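Local structure of Exo-1,5-alpha-L-arabinofuranobiosidase (Gibberella zeae, 2YDT) at residues D240-V245 with H261-S266. The protein probably hydrolyses alpha-L-arabinofuranosidic linkages, acting from chain ends to release arabinobiose from 1,5-alpha-L-arabinan. Residues are numbered along the deposited sequence; the frame is centred on the assembly and turned at random. Where two conformers were deposited one is given.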
ATOM      1  N   ASP A 240       0.386   6.117 -25.328  0.50 23.32           N
ATOM      2  CA  ASP A 240       1.817   6.306 -25.493  0.50 22.18           C
ATOM      3  C   ASP A 240       2.582   6.054 -24.175  0.50 20.15           C
ATOM      4  O   ASP A 240       3.811   6.136 -24.153  0.50 20.34           O
ATOM      5  CB  ASP A 240       2.104   7.725 -25.996  0.50 23.25           C
ATOM      6  CG  ASP A 240       1.635   7.946 -27.438  0.50 24.34           C
ATOM      7  OD1 ASP A 240       1.887   7.069 -28.297  0.50 26.45           O
ATOM      8  OD2 ASP A 240       1.017   8.999 -27.693  0.50 26.89           O
ATOM      9  N   TYR A 241       1.859   5.768 -23.094  1.00 18.11           N
ATOM     10  CA  TYR A 241       2.483   5.654 -21.739  1.00 15.74           C
ATOM     11  C   TYR A 241       1.502   4.892 -20.820  1.00 14.55           C
ATOM     12  O   TYR A 241       0.316   5.236 -20.756  1.00 14.39           O
ATOM     13  CB  TYR A 241       2.784   7.052 -21.185  1.00 15.76           C
ATOM     14  CG  TYR A 241       3.727   7.111 -19.979  1.00 13.40           C
ATOM     15  CD1 TYR A 241       5.061   7.439 -20.132  1.00 12.45           C
ATOM     16  CD2 TYR A 241       3.280   6.802 -18.710  1.00 11.59           C
ATOM     17  CE1 TYR A 241       5.926   7.475 -19.040  1.00 12.73           C
ATOM     18  CE2 TYR A 241       4.133   6.836 -17.621  1.00 11.43           C
ATOM     19  CZ  TYR A 241       5.441   7.200 -17.786  1.00 12.89           C
ATOM     20  OH  TYR A 241       6.302   7.227 -16.715  1.00 10.19           O
ATOM     21  N   TRP A 242       1.967   3.847 -20.136  1.00 11.68           N
ATOM     22  CA  TRP A 242       1.107   3.142 -19.219  1.00 10.75           C
ATOM     23  C   TRP A 242       1.883   2.641 -17.990  1.00  9.74           C
ATOM     24  O   TRP A 242       3.090   2.916 -17.874  1.00  9.88           O
ATOM     25  CB  TRP A 242       0.336   2.000 -19.902  1.00 11.06           C
ATOM     26  CG  TRP A 242       1.116   0.789 -20.293  1.00  9.52           C
ATOM     27  CD1 TRP A 242       2.372   0.750 -20.800  1.00 10.55           C
ATOM     28  CD2 TRP A 242       0.667  -0.564 -20.237  1.00 11.22           C
ATOM     29  NE1 TRP A 242       2.746  -0.529 -21.024  1.00 10.98           N
ATOM     30  CE2 TRP A 242       1.707  -1.365 -20.742  1.00 10.68           C
ATOM     31  CE3 TRP A 242      -0.502  -1.176 -19.801  1.00 13.21           C
ATOM     32  CZ2 TRP A 242       1.623  -2.748 -20.805  1.00 12.31           C
ATOM     33  CZ3 TRP A 242      -0.609  -2.541 -19.909  1.00 12.25           C
ATOM     34  CH2 TRP A 242       0.462  -3.321 -20.405  1.00 11.61           C
ATOM     35  N   PHE A 243       1.165   2.002 -17.079  1.00  9.68           N
ATOM     36  CA  PHE A 243       1.675   1.624 -15.756  1.00  9.02           C
ATOM     37  C   PHE A 243       1.482   0.127 -15.475  1.00  9.15           C
ATOM     38  O   PHE A 243       0.894  -0.275 -14.472  1.00  9.07           O
ATOM     39  CB  PHE A 243       0.957   2.483 -14.683  1.00  8.11           C
ATOM     40  CG  PHE A 243       1.199   3.983 -14.801  1.00  8.27           C
ATOM     41  CD1 PHE A 243       2.178   4.622 -14.053  1.00  9.49           C
ATOM     42  CD2 PHE A 243       0.437   4.751 -15.671  1.00 10.96           C
ATOM     43  CE1 PHE A 243       2.390   6.000 -14.194  1.00 10.20           C
ATOM     44  CE2 PHE A 243       0.644   6.108 -15.786  1.00 11.45           C
ATOM     45  CZ  PHE A 243       1.606   6.731 -15.045  1.00  9.73           C
ATOM     46  N   PRO A 244       2.048  -0.753 -16.319  1.00  9.25           N
ATOM     47  CA  PRO A 244       1.877  -2.178 -16.089  1.00  8.29           C
ATOM     48  C   PRO A 244       2.472  -2.678 -14.760  1.00  8.29           C
ATOM     49  O   PRO A 244       3.460  -2.123 -14.279  1.00  9.09           O
ATOM     50  CB  PRO A 244       2.619  -2.803 -17.287  1.00  6.75           C
ATOM     51  CG  PRO A 244       3.635  -1.814 -17.642  1.00  9.22           C
ATOM     52  CD  PRO A 244       2.950  -0.476 -17.447  1.00  9.19           C
ATOM     53  N   VAL A 245       1.821  -3.655 -14.148  1.00  8.74           N
ATOM     54  CA  VAL A 245       2.315  -4.249 -12.904  1.00  7.81           C
ATOM     55  C   VAL A 245       3.538  -5.130 -13.177  1.00  9.13           C
ATOM     56  O   VAL A 245       3.475  -6.092 -13.975  1.00  9.89           O
ATOM     57  CB  VAL A 245       1.232  -4.991 -12.130  1.00  7.55           C
ATOM     58  CG1 VAL A 245       1.794  -5.515 -10.787  1.00  8.51           C
ATOM     59  CG2 VAL A 245       0.014  -4.055 -11.871  1.00  8.18           C
ATOM     60  N   HIS A 261      13.433  -8.062 -13.699  1.00 10.41           N
ATOM     61  CA  HIS A 261      12.038  -7.693 -13.548  1.00  9.82           C
ATOM     62  C   HIS A 261      11.126  -8.605 -14.374  1.00 10.17           C
ATOM     63  O   HIS A 261      11.575  -9.284 -15.318  1.00 10.80           O
ATOM     64  CB  HIS A 261      11.793  -6.195 -13.842  1.00  9.31           C
ATOM     65  CG  HIS A 261      12.017  -5.750 -15.263  1.00 10.02           C
ATOM     66  ND1 HIS A 261      12.169  -4.416 -15.585  1.00  9.92           N
ATOM     67  CD2 HIS A 261      12.146  -6.436 -16.436  1.00 10.95           C
ATOM     68  CE1 HIS A 261      12.356  -4.302 -16.891  1.00 11.91           C
ATOM     69  NE2 HIS A 261      12.380  -5.510 -17.422  1.00 11.79           N
ATOM     70  N   HIS A 262       9.860  -8.628 -13.988  1.00 10.22           N
ATOM     71  CA  HIS A 262       8.847  -9.477 -14.616  1.00 10.65           C
ATOM     72  C   HIS A 262       7.523  -8.752 -14.695  1.00 11.42           C
ATOM     73  O   HIS A 262       7.029  -8.312 -13.680  1.00 11.60           O
ATOM     74  CB  HIS A 262       8.639 -10.752 -13.845  1.00 11.22           C
ATOM     75  CG  HIS A 262       9.887 -11.537 -13.623  1.00 12.14           C
ATOM     76  ND1 HIS A 262      10.415 -12.369 -14.595  1.00 16.06           N
ATOM     77  CD2 HIS A 262      10.730 -11.607 -12.561  1.00 15.15           C
ATOM     78  CE1 HIS A 262      11.517 -12.927 -14.130  1.00 15.39           C
ATOM     79  NE2 HIS A 262      11.739 -12.476 -12.909  1.00 15.98           N
ATOM     80  N   GLN A 263       6.920  -8.695 -15.882  1.00 11.25           N
ATOM     81  CA  GLN A 263       5.551  -8.228 -16.004  1.00 10.97           C
ATOM     82  C   GLN A 263       4.577  -9.294 -15.568  1.00 11.53           C
ATOM     83  O   GLN A 263       4.792 -10.480 -15.860  1.00 12.39           O
ATOM     84  CB  GLN A 263       5.231  -7.902 -17.491  1.00 11.08           C
ATOM     85  CG  GLN A 263       3.894  -7.237 -17.663  1.00 11.41           C
ATOM     86  CD  GLN A 263       3.613  -6.899 -19.123  1.00 13.52           C
ATOM     87  OE1 GLN A 263       4.470  -7.174 -20.010  1.00 15.21           O
ATOM     88  NE2 GLN A 263       2.479  -6.256 -19.380  1.00 14.34           N
ATOM     89  N   ILE A 264       3.493  -8.908 -14.898  1.00 10.54           N
ATOM     90  CA  ILE A 264       2.407  -9.833 -14.611  1.00 11.31           C
ATOM     91  C   ILE A 264       1.502  -9.905 -15.821  1.00 11.84           C
ATOM     92  O   ILE A 264       0.937  -8.910 -16.236  1.00 11.30           O
ATOM     93  CB  ILE A 264       1.526  -9.444 -13.398  1.00 10.46           C
ATOM     94  CG1 ILE A 264       2.350  -9.477 -12.138  1.00 11.34           C
ATOM     95  CG2 ILE A 264       0.325 -10.447 -13.270  1.00 12.12           C
ATOM     96  CD1 ILE A 264       1.543  -9.206 -10.816  1.00 10.52           C
ATOM     97  N   VAL A 265       1.380 -11.104 -16.399  1.00 12.61           N
ATOM     98  CA  VAL A 265       0.438 -11.364 -17.507  1.00 12.89           C
ATOM     99  C   VAL A 265      -0.257 -12.667 -17.145  1.00 13.91           C
ATOM    100  O   VAL A 265       0.419 -13.666 -16.907  1.00 13.85           O
ATOM    101  CB  VAL A 265       1.169 -11.498 -18.864  1.00 13.33           C
ATOM    102  CG1 VAL A 265       0.161 -11.744 -20.026  1.00 15.53           C
ATOM    103  CG2 VAL A 265       2.003 -10.256 -19.214  1.00 14.04           C
ATOM    104  N   SER A 266      -1.593 -12.678 -17.048  1.00 14.19           N
ATOM    105  CA  SER A 266      -2.292 -13.918 -16.670  1.00 14.70           C
ATOM    106  C   SER A 266      -2.352 -14.850 -17.894  1.00 15.09           C
ATOM    107  O   SER A 266      -2.039 -14.418 -19.002  1.00 14.35           O
ATOM    108  CB  SER A 266      -3.701 -13.662 -16.103  1.00 15.22           C
ATOM    109  OG  SER A 266      -4.550 -13.058 -17.047  1.00 16.10           O
TER
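Val245 and Ile264 meet at the third and the outermost strands, 245-250 and 262-263, of one antiparallel four-stranded blade in a six-bladed, sialidase-like beta-propeller, where strand 245-250 begins and 262-263 has just ended. Ile264 N, just past the short edge strand, donates to O of Val245, which opens strand 245-250, over 3.0 Å. The N-H points almost straight at the oxygen (175°), while the nitrogen is tilted somewhat out of the carbonyl plane. Beside this bond the two aliphatic side chains lie alongside each other and point the same way. Val245 CG1, anti to its own nitrogen, touches Ile264 CD1 at 3.7 Å; the isoleucine reaches it through an extended CG1-CD1 branch. Both residues are buried, with Val226 of strand 223-230 against Val245 and Tyr247 and Pro272 against Ile264.

Gln263 sends its side chain another way, toward the loop that precedes strand 245-250. Fully extended beyond CG, it carries its amide to the six-membered ring of Trp242, crossing the indole at about a right angle with the two planes 78° apart. NE2 approaches CH2 obliquely at 3.7 Å and also lies 4.0 Å from Pro244 CB, an amide-to-carbon contact without a hydrogen bond. Trp242 is held from its pyrrole side, where NE1 donates to Pro233 O, and Pro235, Pro236 and Thr271 add to its surroundings. Its chi1 of 72° sets CG between the backbone nitrogen and carbonyl carbon, laying the indole alongside the onward chain, so that Pro244 CD sits 3.4 Å above one ring face, offset toward the rim.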